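Long-range contacts in Myo-inositol 2-dehydrogenase (Thermotoga maritima, PDB 3EZY), which catalyses the NAD(+)-dependent oxidation of myo-inositol to scyllo-inosose and thus probably serves in a myo-inositol degradation pathway: residues 236-241 with 252-257; 19-24 with 287-292; 197-202 with 210-215. One frame throughout, in Å; residues are numbered along the deposited sequence. Where two conformers were deposited one is given.

Contact 1 (236-241 with 252-257)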
loop_
_atom_site.group_PDB
_atom_site.type_symbol
_atom_site.label_atom_id
_atom_site.label_comp_id
_atom_site.label_asym_id
_atom_site.label_seq_id
_atom_site.Cartn_x
_atom_site.Cartn_y
_atom_site.Cartn_z
ATOM N N GLY A 236 -14.323 -5.713 -10.772
ATOM C CA GLY A 236 -14.471 -4.448 -11.484
ATOM C C GLY A 236 -13.371 -4.253 -12.515
ATOM O O GLY A 236 -12.645 -5.213 -12.860
ATOM N N TYR A 237 -13.236 -3.048 -13.055
ATOM C CA TYR A 237 -12.158 -2.825 -14.025
ATOM C C TYR A 237 -10.808 -3.165 -13.435
ATOM O O TYR A 237 -10.542 -2.879 -12.265
ATOM C CB TYR A 237 -12.132 -1.388 -14.468
ATOM C CG TYR A 237 -13.328 -1.032 -15.307
ATOM C CD1 TYR A 237 -13.333 -1.295 -16.683
ATOM C CD2 TYR A 237 -14.450 -0.464 -14.739
ATOM C CE1 TYR A 237 -14.479 -0.974 -17.476
ATOM C CE2 TYR A 237 -15.582 -0.102 -15.546
ATOM C CZ TYR A 237 -15.578 -0.392 -16.896
ATOM O OH TYR A 237 -16.673 -0.072 -17.693
ATOM N N ASP A 238 -9.950 -3.771 -14.249
ATOM C CA ASP A 238 -8.562 -3.961 -13.896
ATOM C C ASP A 238 -7.776 -3.543 -15.101
ATOM O O ASP A 238 -7.674 -4.313 -16.064
ATOM C CB ASP A 238 -8.261 -5.430 -13.603
ATOM C CG ASP A 238 -6.927 -5.616 -12.900
ATOM O OD1 ASP A 238 -6.060 -4.720 -12.988
ATOM O OD2 ASP A 238 -6.731 -6.671 -12.268
ATOM N N GLN A 239 -7.200 -2.347 -15.047
ATOM C CA GLN A 239 -6.428 -1.850 -16.131
ATOM C C GLN A 239 -5.102 -1.302 -15.593
ATOM O O GLN A 239 -5.046 -0.183 -15.069
ATOM C CB GLN A 239 -7.215 -0.750 -16.836
ATOM C CG GLN A 239 -8.467 -1.310 -17.496
ATOM C CD GLN A 239 -9.371 -0.248 -18.050
ATOM O OE1 GLN A 239 -9.258 0.914 -17.707
ATOM N NE2 GLN A 239 -10.243 -0.635 -18.943
ATOM N N ARG A 240 -4.060 -2.129 -15.637
ATOM C CA ARG A 240 -2.786 -1.718 -15.100
ATOM C C ARG A 240 -1.778 -1.610 -16.193
ATOM O O ARG A 240 -1.854 -2.315 -17.175
ATOM C CB ARG A 240 -2.286 -2.718 -14.048
ATOM C CG ARG A 240 -3.037 -2.602 -12.701
ATOM C CD ARG A 240 -2.650 -3.732 -11.800
ATOM N NE ARG A 240 -3.406 -4.925 -12.156
ATOM C CZ ARG A 240 -2.927 -6.168 -12.163
ATOM N NH1 ARG A 240 -1.661 -6.384 -11.908
ATOM N NH2 ARG A 240 -3.709 -7.206 -12.470
ATOM N N ILE A 241 -0.793 -0.735 -16.010
ATOM C CA ILE A 241 0.320 -0.676 -16.959
ATOM C C ILE A 241 1.623 -0.679 -16.172
ATOM O O ILE A 241 1.749 0.023 -15.169
ATOM C CB ILE A 241 0.279 0.624 -17.816
ATOM C CG1 ILE A 241 -1.004 0.646 -18.663
ATOM C CG2 ILE A 241 1.579 0.697 -18.668
ATOM C CD1 ILE A 241 -1.317 2.026 -19.422
ATOM N N ALA A 252 1.209 1.931 -13.098
ATOM C CA ALA A 252 -0.001 2.726 -12.797
ATOM C C ALA A 252 -1.060 1.708 -12.315
ATOM O O ALA A 252 -1.348 0.745 -13.022
ATOM C CB ALA A 252 -0.476 3.480 -14.055
ATOM N N ASP A 253 -1.604 1.910 -11.111
ATOM C CA ASP A 253 -2.593 1.008 -10.528
ATOM C C ASP A 253 -4.046 1.448 -10.852
ATOM O O ASP A 253 -4.310 2.543 -11.397
ATOM C CB ASP A 253 -2.346 0.888 -9.005
ATOM C CG ASP A 253 -2.985 -0.383 -8.373
ATOM O OD1 ASP A 253 -3.468 -1.290 -9.091
ATOM O OD2 ASP A 253 -2.978 -0.475 -7.122
ATOM N N ASN A 254 -4.995 0.549 -10.583
ATOM C CA ASN A 254 -6.383 0.906 -10.539
ATOM C C ASN A 254 -6.727 1.967 -9.492
ATOM O O ASN A 254 -6.008 2.165 -8.528
ATOM C CB ASN A 254 -7.237 -0.357 -10.310
ATOM C CG ASN A 254 -7.057 -1.337 -11.432
ATOM O OD1 ASN A 254 -7.371 -1.012 -12.564
ATOM N ND2 ASN A 254 -6.408 -2.474 -11.156
ATOM N N VAL A 255 -7.861 2.631 -9.718
ATOM C CA VAL A 255 -8.415 3.599 -8.788
ATOM C C VAL A 255 -9.449 2.880 -7.897
ATOM O O VAL A 255 -10.200 2.012 -8.375
ATOM C CB VAL A 255 -9.034 4.750 -9.606
ATOM C CG1 VAL A 255 -9.850 5.677 -8.743
ATOM C CG2 VAL A 255 -7.924 5.518 -10.421
ATOM N N ARG A 256 -9.475 3.215 -6.602
ATOM C CA ARG A 256 -10.475 2.663 -5.718
ATOM C C ARG A 256 -11.490 3.769 -5.418
ATOM O O ARG A 256 -11.207 4.965 -5.544
ATOM C CB ARG A 256 -9.906 2.186 -4.350
ATOM C CG ARG A 256 -8.570 1.424 -4.308
ATOM C CD ARG A 256 -8.654 0.128 -5.019
ATOM N NE ARG A 256 -7.465 -0.719 -4.860
ATOM C CZ ARG A 256 -6.388 -0.675 -5.638
ATOM N NH1 ARG A 256 -6.315 0.221 -6.607
ATOM N NH2 ARG A 256 -5.390 -1.526 -5.457
ATOM N N GLU A 257 -12.659 3.366 -4.969
ATOM C CA GLU A 257 -13.720 4.333 -4.689
ATOM C C GLU A 257 -13.281 5.316 -3.602
ATOM O O GLU A 257 -13.632 6.475 -3.635
ATOM C CB GLU A 257 -14.970 3.595 -4.201
ATOM C CG GLU A 257 -16.163 4.552 -3.937
ATOM C CD GLU A 257 -17.308 3.910 -3.119
ATOM O OE1 GLU A 257 -17.057 3.070 -2.197
ATOM O OE2 GLU A 257 -18.468 4.313 -3.381
HETATM O O HOH W 1 -6.170 2.429 -13.778
#
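Ala252 closes an antiparallel, hydrogen-bonded pair with Ile241: Ala252 N gives a firm bond to Ile241 O (2.9 Å), while Ile241 N returns only a weak one to Ala252 O. Ala252 O also takes a CA-H...O contact from Arg240 CA, at 3.5 Å. At Asp253 the ladder gives way to water, which donates to Gln239 O and Asp253 O and so fills the rung. The Asp253 carboxylate lies alongside the Arg240 chain, OD1 against CD, and pairs with Arg256 rather than with the Arg240 guanidinium. Asn254 then replaces backbone pairing with its amide. With its CG anti to the carbonyl carbon (chi1 -61°), Asn254 OD1 accepts a nearly straight bond from Gln239 N (2.8 Å, 170°), in the carbonyl plane and on a lone pair. Asn254 ND2 donates to Asp238 OD1 at 2.9 Å, coming from above the carboxylate plane, with the two flat groups turned 73° apart. Asp238 OD1 keeps its syn lone pair for Arg240 NE (2.8 Å), and Arg240 NH2 reaches Asp238 OD2, a side-on grip by two nitrogens. Tyr235 OH of the same chain hydrogen-bonds Asp238 OD2, and Arg249 of a neighbouring subunit forms a salt bridge to it. With an alanine in place of Asp238, the Asn254 amide would probably lose its acceptor and turn more freely, and Arg240 NE and NH2 their carboxylate. Asp238 is thus the hub of a buried polar network: the surrounding arginines are likely to favour its charged form, and its fixed carboxylate orients the Asn254 amide that carries on the pairing beyond the strand.

Contact 2 (19-24 with 287-292)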
loop_
_atom_site.group_PDB
_atom_site.type_symbol
_atom_site.label_atom_id
_atom_site.label_comp_id
_atom_site.label_asym_id
_atom_site.label_seq_id
_atom_site.Cartn_x
_atom_site.Cartn_y
_atom_site.Cartn_z
ATOM N N GLU A 19 -22.955 15.669 -22.935
ATOM C CA GLU A 19 -23.060 16.228 -21.579
ATOM C C GLU A 19 -21.792 16.968 -21.167
ATOM O O GLU A 19 -21.890 18.042 -20.565
ATOM C CB GLU A 19 -23.478 15.145 -20.569
ATOM C CG GLU A 19 -24.997 14.800 -20.723
ATOM C CD GLU A 19 -25.428 13.528 -20.005
ATOM O OE1 GLU A 19 -24.591 12.913 -19.296
ATOM O OE2 GLU A 19 -26.618 13.132 -20.177
ATOM N N ASN A 20 -20.617 16.446 -21.529
ATOM C CA ASN A 20 -19.331 17.095 -21.210
ATOM C C ASN A 20 -19.165 18.456 -21.873
ATOM O O ASN A 20 -18.423 19.303 -21.390
ATOM C CB ASN A 20 -18.121 16.201 -21.566
ATOM C CG ASN A 20 -17.858 15.097 -20.510
ATOM O OD1 ASN A 20 -18.419 15.126 -19.431
ATOM N ND2 ASN A 20 -17.000 14.141 -20.835
ATOM N N LEU A 21 -19.830 18.673 -22.997
ATOM C CA LEU A 21 -19.720 19.951 -23.673
ATOM C C LEU A 21 -20.084 21.171 -22.812
ATOM O O LEU A 21 -19.554 22.240 -23.038
ATOM C CB LEU A 21 -20.402 19.933 -25.033
ATOM C CG LEU A 21 -19.454 19.245 -26.040
ATOM C CD1 LEU A 21 -20.172 18.708 -27.277
ATOM C CD2 LEU A 21 -18.280 20.145 -26.447
ATOM N N LYS A 22 -20.928 21.009 -21.794
ATOM C CA LYS A 22 -21.176 22.088 -20.819
ATOM C C LYS A 22 -19.972 22.362 -19.913
ATOM O O LYS A 22 -19.865 23.416 -19.294
ATOM C CB LYS A 22 -22.358 21.732 -19.943
ATOM C CG LYS A 22 -23.577 21.342 -20.751
ATOM C CD LYS A 22 -23.194 20.632 -22.045
ATOM C CE LYS A 22 -24.407 19.972 -22.631
ATOM N NZ LYS A 22 -25.595 20.863 -22.482
ATOM N N MET A 23 -19.069 21.406 -19.836
ATOM C CA MET A 23 -17.980 21.462 -18.876
ATOM C C MET A 23 -16.806 22.060 -19.594
ATOM O O MET A 23 -15.719 22.238 -19.025
ATOM C CB MET A 23 -17.595 20.038 -18.466
ATOM C CG MET A 23 -17.252 19.844 -17.025
ATOM S SD MET A 23 -18.757 19.520 -16.101
ATOM C CE MET A 23 -19.625 21.070 -16.352
ATOM N N ILE A 24 -17.008 22.309 -20.874
ATOM C CA ILE A 24 -15.913 22.731 -21.681
ATOM C C ILE A 24 -16.245 24.094 -22.178
ATOM O O ILE A 24 -17.382 24.384 -22.550
ATOM C CB ILE A 24 -15.692 21.817 -22.874
ATOM C CG1 ILE A 24 -15.541 20.369 -22.401
ATOM C CG2 ILE A 24 -14.465 22.279 -23.628
ATOM C CD1 ILE A 24 -15.195 19.401 -23.488
ATOM N N GLU A 287 -11.280 14.960 -20.847
ATOM C CA GLU A 287 -9.957 15.477 -21.222
ATOM C C GLU A 287 -9.609 15.249 -22.704
ATOM O O GLU A 287 -8.924 16.081 -23.353
ATOM C CB GLU A 287 -8.900 14.809 -20.362
ATOM C CG GLU A 287 -7.488 15.317 -20.624
ATOM C CD GLU A 287 -7.208 16.684 -19.961
ATOM O OE1 GLU A 287 -8.122 17.273 -19.285
ATOM O OE2 GLU A 287 -6.057 17.158 -20.133
ATOM N N GLU A 288 -10.047 14.103 -23.216
ATOM C CA GLU A 288 -9.900 13.789 -24.649
ATOM C C GLU A 288 -10.607 14.840 -25.526
ATOM O O GLU A 288 -10.072 15.318 -26.530
ATOM C CB GLU A 288 -10.484 12.414 -24.935
ATOM C CG GLU A 288 -10.387 12.049 -26.401
ATOM C CD GLU A 288 -11.013 10.746 -26.691
ATOM O OE1 GLU A 288 -12.150 10.503 -26.230
ATOM O OE2 GLU A 288 -10.363 9.942 -27.366
ATOM N N LEU A 289 -11.823 15.190 -25.144
ATOM C CA LEU A 289 -12.642 16.139 -25.915
ATOM C C LEU A 289 -12.105 17.576 -25.846
ATOM O O LEU A 289 -12.063 18.297 -26.872
ATOM C CB LEU A 289 -14.098 16.082 -25.456
ATOM C CG LEU A 289 -15.083 17.082 -26.119
ATOM C CD1 LEU A 289 -14.901 17.000 -27.591
ATOM C CD2 LEU A 289 -16.537 16.773 -25.794
ATOM N N LYS A 290 -11.680 18.013 -24.659
ATOM C CA LYS A 290 -11.021 19.322 -24.566
ATOM C C LYS A 290 -9.814 19.389 -25.513
ATOM O O LYS A 290 -9.506 20.455 -26.057
ATOM C CB LYS A 290 -10.561 19.614 -23.125
ATOM C CG LYS A 290 -11.674 19.669 -22.109
ATOM C CD LYS A 290 -11.086 20.162 -20.762
ATOM C CE LYS A 290 -12.159 20.222 -19.649
ATOM N NZ LYS A 290 -11.502 20.063 -18.265
ATOM N N THR A 291 -9.119 18.264 -25.675
ATOM C CA THR A 291 -7.909 18.231 -26.503
ATOM C C THR A 291 -8.270 18.365 -27.981
ATOM O O THR A 291 -7.624 19.126 -28.707
ATOM C CB THR A 291 -7.051 16.944 -26.284
ATOM O OG1 THR A 291 -6.733 16.821 -24.891
ATOM C CG2 THR A 291 -5.744 16.994 -27.091
ATOM N N PHE A 292 -9.279 17.610 -28.405
ATOM C CA PHE A 292 -9.843 17.730 -29.750
ATOM C C PHE A 292 -10.235 19.185 -30.088
ATOM O O PHE A 292 -9.931 19.703 -31.171
ATOM C CB PHE A 292 -11.079 16.815 -29.906
ATOM C CG PHE A 292 -11.786 16.985 -31.257
ATOM C CD1 PHE A 292 -11.121 16.666 -32.434
ATOM C CD2 PHE A 292 -13.081 17.486 -31.334
ATOM C CE1 PHE A 292 -11.716 16.815 -33.667
ATOM C CE2 PHE A 292 -13.715 17.637 -32.578
ATOM C CZ PHE A 292 -13.021 17.304 -33.747
#
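Leu289, on helix 277-298, sets its side chain against residues 21-24, and its branches can be traced outward. Leu289 CB starts the contact 4.0 Å from Ile24 CD1. Leu289 CG comes closer, to 3.5 Å from Ile24 CD1; it stands opposite the backbone N across the CA-CB bond (chi1 177°), which places CG against that methyl. Of the two tips, Leu289 CD2 does the touching: it lies 3.7 Å from Ile24 CD1 and 3.8 Å from Leu21 CG, and also meets Leu21 CD2. It therefore touches both apolar side chains. Leu21 and Leu289 cross at about a right angle, whereas Ile24 slants across Leu289 and leads with the end of its longer branch.

Ile24 also meets the next residue of the helix. Ile24 CD1 rests on Lys290 CG at 3.8 Å, with CG1 and CG2 close behind, so the aliphatic start of the lysine flanks the isoleucine. Beyond CG the Lys290 chain is extended and runs on beside Met23, where Lys290 CE approaches Met23 O at 4.1 Å. Around this apolar patch, Leu286 and Ile293 of the same helix add to the cover of Ile24, Leu69 of strand 67-70 backs Leu289, and Asn20 OD1 takes a hydrogen bond from Arg282. The side chains meet through carbon atoms alone. Helix 12-20 follows strand 3-8 through a glycine-rich turn of the GxGxxG type, consistent with the dinucleotide-binding beta-alpha-beta unit of a Rossmann fold; in this member of the Gfo/Idh/MocA family, helix 277-298, from late in the chain, packs against that N-terminal Rossmann domain.

Contact 3 (197-202 with 210-215)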
loop_
_atom_site.group_PDB
_atom_site.type_symbol
_atom_site.label_atom_id
_atom_site.label_comp_id
_atom_site.label_asym_id
_atom_site.label_seq_id
_atom_site.Cartn_x
_atom_site.Cartn_y
_atom_site.Cartn_z
ATOM N N SER A 197 -8.614 -18.135 -25.068
ATOM C CA SER A 197 -9.431 -19.273 -24.656
ATOM C C SER A 197 -10.829 -18.820 -24.300
ATOM O O SER A 197 -11.098 -17.624 -24.183
ATOM C CB SER A 197 -8.823 -19.937 -23.407
ATOM O OG SER A 197 -7.547 -20.504 -23.663
ATOM N N VAL A 198 -11.743 -19.774 -24.146
ATOM C CA VAL A 198 -13.093 -19.454 -23.741
ATOM C C VAL A 198 -13.291 -19.970 -22.317
ATOM O O VAL A 198 -13.433 -21.180 -22.074
ATOM C CB VAL A 198 -14.139 -20.068 -24.673
ATOM C CG1 VAL A 198 -14.180 -21.560 -24.473
ATOM C CG2 VAL A 198 -15.519 -19.451 -24.390
ATOM N N LEU A 199 -13.248 -19.040 -21.349
ATOM C CA LEU A 199 -13.256 -19.437 -19.941
ATOM C C LEU A 199 -14.376 -18.766 -19.147
ATOM O O LEU A 199 -14.613 -19.129 -18.006
ATOM C CB LEU A 199 -11.890 -19.147 -19.301
ATOM C CG LEU A 199 -10.659 -19.739 -20.007
ATOM C CD1 LEU A 199 -9.356 -19.205 -19.404
ATOM C CD2 LEU A 199 -10.644 -21.235 -19.915
ATOM N N VAL A 200 -15.067 -17.801 -19.760
ATOM C CA VAL A 200 -16.148 -17.063 -19.100
ATOM C C VAL A 200 -17.538 -17.511 -19.584
ATOM O O VAL A 200 -18.371 -17.903 -18.770
ATOM C CB VAL A 200 -16.039 -15.549 -19.349
ATOM C CG1 VAL A 200 -17.129 -14.787 -18.591
ATOM C CG2 VAL A 200 -14.610 -15.029 -19.017
ATOM N N ASP A 201 -17.782 -17.469 -20.897
ATOM C CA ASP A 201 -19.092 -17.823 -21.454
ATOM C C ASP A 201 -18.977 -18.664 -22.741
ATOM O O ASP A 201 -18.540 -18.165 -23.774
ATOM C CB ASP A 201 -19.899 -16.542 -21.728
ATOM C CG ASP A 201 -21.248 -16.810 -22.440
ATOM O OD1 ASP A 201 -21.690 -17.978 -22.561
ATOM O OD2 ASP A 201 -21.874 -15.826 -22.886
ATOM N N GLU A 202 -19.385 -19.933 -22.680
ATOM C CA GLU A 202 -19.343 -20.818 -23.855
ATOM C C GLU A 202 -19.996 -20.196 -25.108
ATOM O O GLU A 202 -19.606 -20.519 -26.228
ATOM C CB GLU A 202 -19.972 -22.180 -23.533
ATOM C CG GLU A 202 -21.491 -22.103 -23.496
ATOM C CD GLU A 202 -22.142 -23.450 -23.176
ATOM O OE1 GLU A 202 -23.320 -23.438 -22.744
ATOM O OE2 GLU A 202 -21.464 -24.504 -23.337
ATOM N N VAL A 210 -13.013 -15.381 -28.405
ATOM C CA VAL A 210 -12.462 -15.874 -27.158
ATOM C C VAL A 210 -12.808 -14.819 -26.119
ATOM O O VAL A 210 -13.156 -13.697 -26.491
ATOM C CB VAL A 210 -10.922 -16.105 -27.252
ATOM C CG1 VAL A 210 -10.605 -17.249 -28.231
ATOM C CG2 VAL A 210 -10.208 -14.816 -27.687
ATOM N N ASP A 211 -12.736 -15.163 -24.843
ATOM C CA ASP A 211 -13.050 -14.181 -23.787
ATOM C C ASP A 211 -11.865 -13.833 -22.872
ATOM O O ASP A 211 -12.008 -13.011 -21.954
ATOM C CB ASP A 211 -14.245 -14.641 -22.934
ATOM C CG ASP A 211 -14.065 -16.022 -22.361
ATOM O OD1 ASP A 211 -12.944 -16.375 -21.947
ATOM O OD2 ASP A 211 -15.078 -16.764 -22.289
ATOM N N THR A 212 -10.743 -14.507 -23.094
ATOM C CA THR A 212 -9.517 -14.376 -22.274
ATOM C C THR A 212 -8.374 -14.469 -23.279
ATOM O O THR A 212 -8.395 -15.355 -24.119
ATOM C CB THR A 212 -9.383 -15.585 -21.315
ATOM O OG1 THR A 212 -10.598 -15.737 -20.571
ATOM C CG2 THR A 212 -8.209 -15.402 -20.335
ATOM N N ALA A 213 -7.412 -13.552 -23.259
ATOM C CA ALA A 213 -6.334 -13.635 -24.237
ATOM C C ALA A 213 -5.052 -13.020 -23.707
ATOM O O ALA A 213 -5.068 -12.198 -22.775
ATOM C CB ALA A 213 -6.736 -12.961 -25.505
ATOM N N VAL A 214 -3.951 -13.444 -24.312
ATOM C CA VAL A 214 -2.625 -12.938 -24.038
ATOM C C VAL A 214 -2.008 -12.586 -25.402
ATOM O O VAL A 214 -2.216 -13.328 -26.377
ATOM C CB VAL A 214 -1.773 -14.020 -23.326
ATOM C CG1 VAL A 214 -0.295 -13.610 -23.333
ATOM C CG2 VAL A 214 -2.245 -14.252 -21.919
ATOM N N VAL A 215 -1.283 -11.460 -25.484
ATOM C CA VAL A 215 -0.640 -11.037 -26.716
ATOM C C VAL A 215 0.790 -10.568 -26.417
ATOM O O VAL A 215 1.008 -9.722 -25.547
ATOM C CB VAL A 215 -1.396 -9.862 -27.390
ATOM C CG1 VAL A 215 -0.594 -9.327 -28.571
ATOM C CG2 VAL A 215 -2.784 -10.279 -27.853
#
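Ser197 and Thr212 form the backbone part of the contact, an antiparallel hydrogen-bonded pair in which Ser197 N donates to Thr212 O at 2.9 Å. Ser197 O is shared: Asp211 N binds Ser197 O at 3.0 Å and Thr212 N only weakly, so that two residues face one and the ladder ends in a classic beta bulge.

Side-chain to backbone bonds continue from there. The Asp211 carboxylate receives three successive amides of the facing loop. Its CG sits between the backbone N and the carbonyl carbon (chi1 54°), which sets the carboxylate against the amides of 199-201. Leu199 N meets Asp211 OD1 on the syn lone pair (2.7 Å, 173°). Val200 N drops onto Asp211 OD2 from above the carboxylate plane, at 2.7 Å. Asp201 N reaches Asp211 OD2 on its anti side from the same face, at 3.1 Å. Thr212 OG1 donates to Asp211 OD1 on the anti side, at 2.8 Å, from the next residue, helping to fix the carboxylate's rotation.

Van der Waals contacts complete the group. Val200 lies obliquely across Asp211, with Val200 CB 3.3 Å from Asp211 OD2. Leu199 crosses Thr212 at about a right angle, its CD1 beside OG1 and CG2 of the threonine. Val210 CB lies against Ser197 O. Ser197 OG turns to Gly222 O of a neighbouring subunit.

Downstream, Asp201 is the N-cap of helix 202-206, its OD1 binding Glu203 N. With four donors shared between its two oxygens, the buried Asp211 carboxylate is probably stabilised as the anion, and it holds the loop's amides in place just before that helix starts.

In the fold
From the N terminus, the chain passes through 19-24, on helix 12-20 in the Rossmann domain, and contact 2 closes only when helix 277-298 returns to it. This long loop encloses the other two contacts, which follow one another in series. Contact 3 closes first, joining the end of strand 189-197 to the start of strand 212-219 around the short helix 202-206. Contact 1 then closes the hairpin of 238-245 and 248-252, the latter outermost within the chain in the same mixed sheet, which runs on into another subunit; the centres of contacts 1 and 3 are about 20 Å apart. Both meet the same neighbouring subunit, whereas contact 2 ties helix 277-298 to the nucleotide-binding domain.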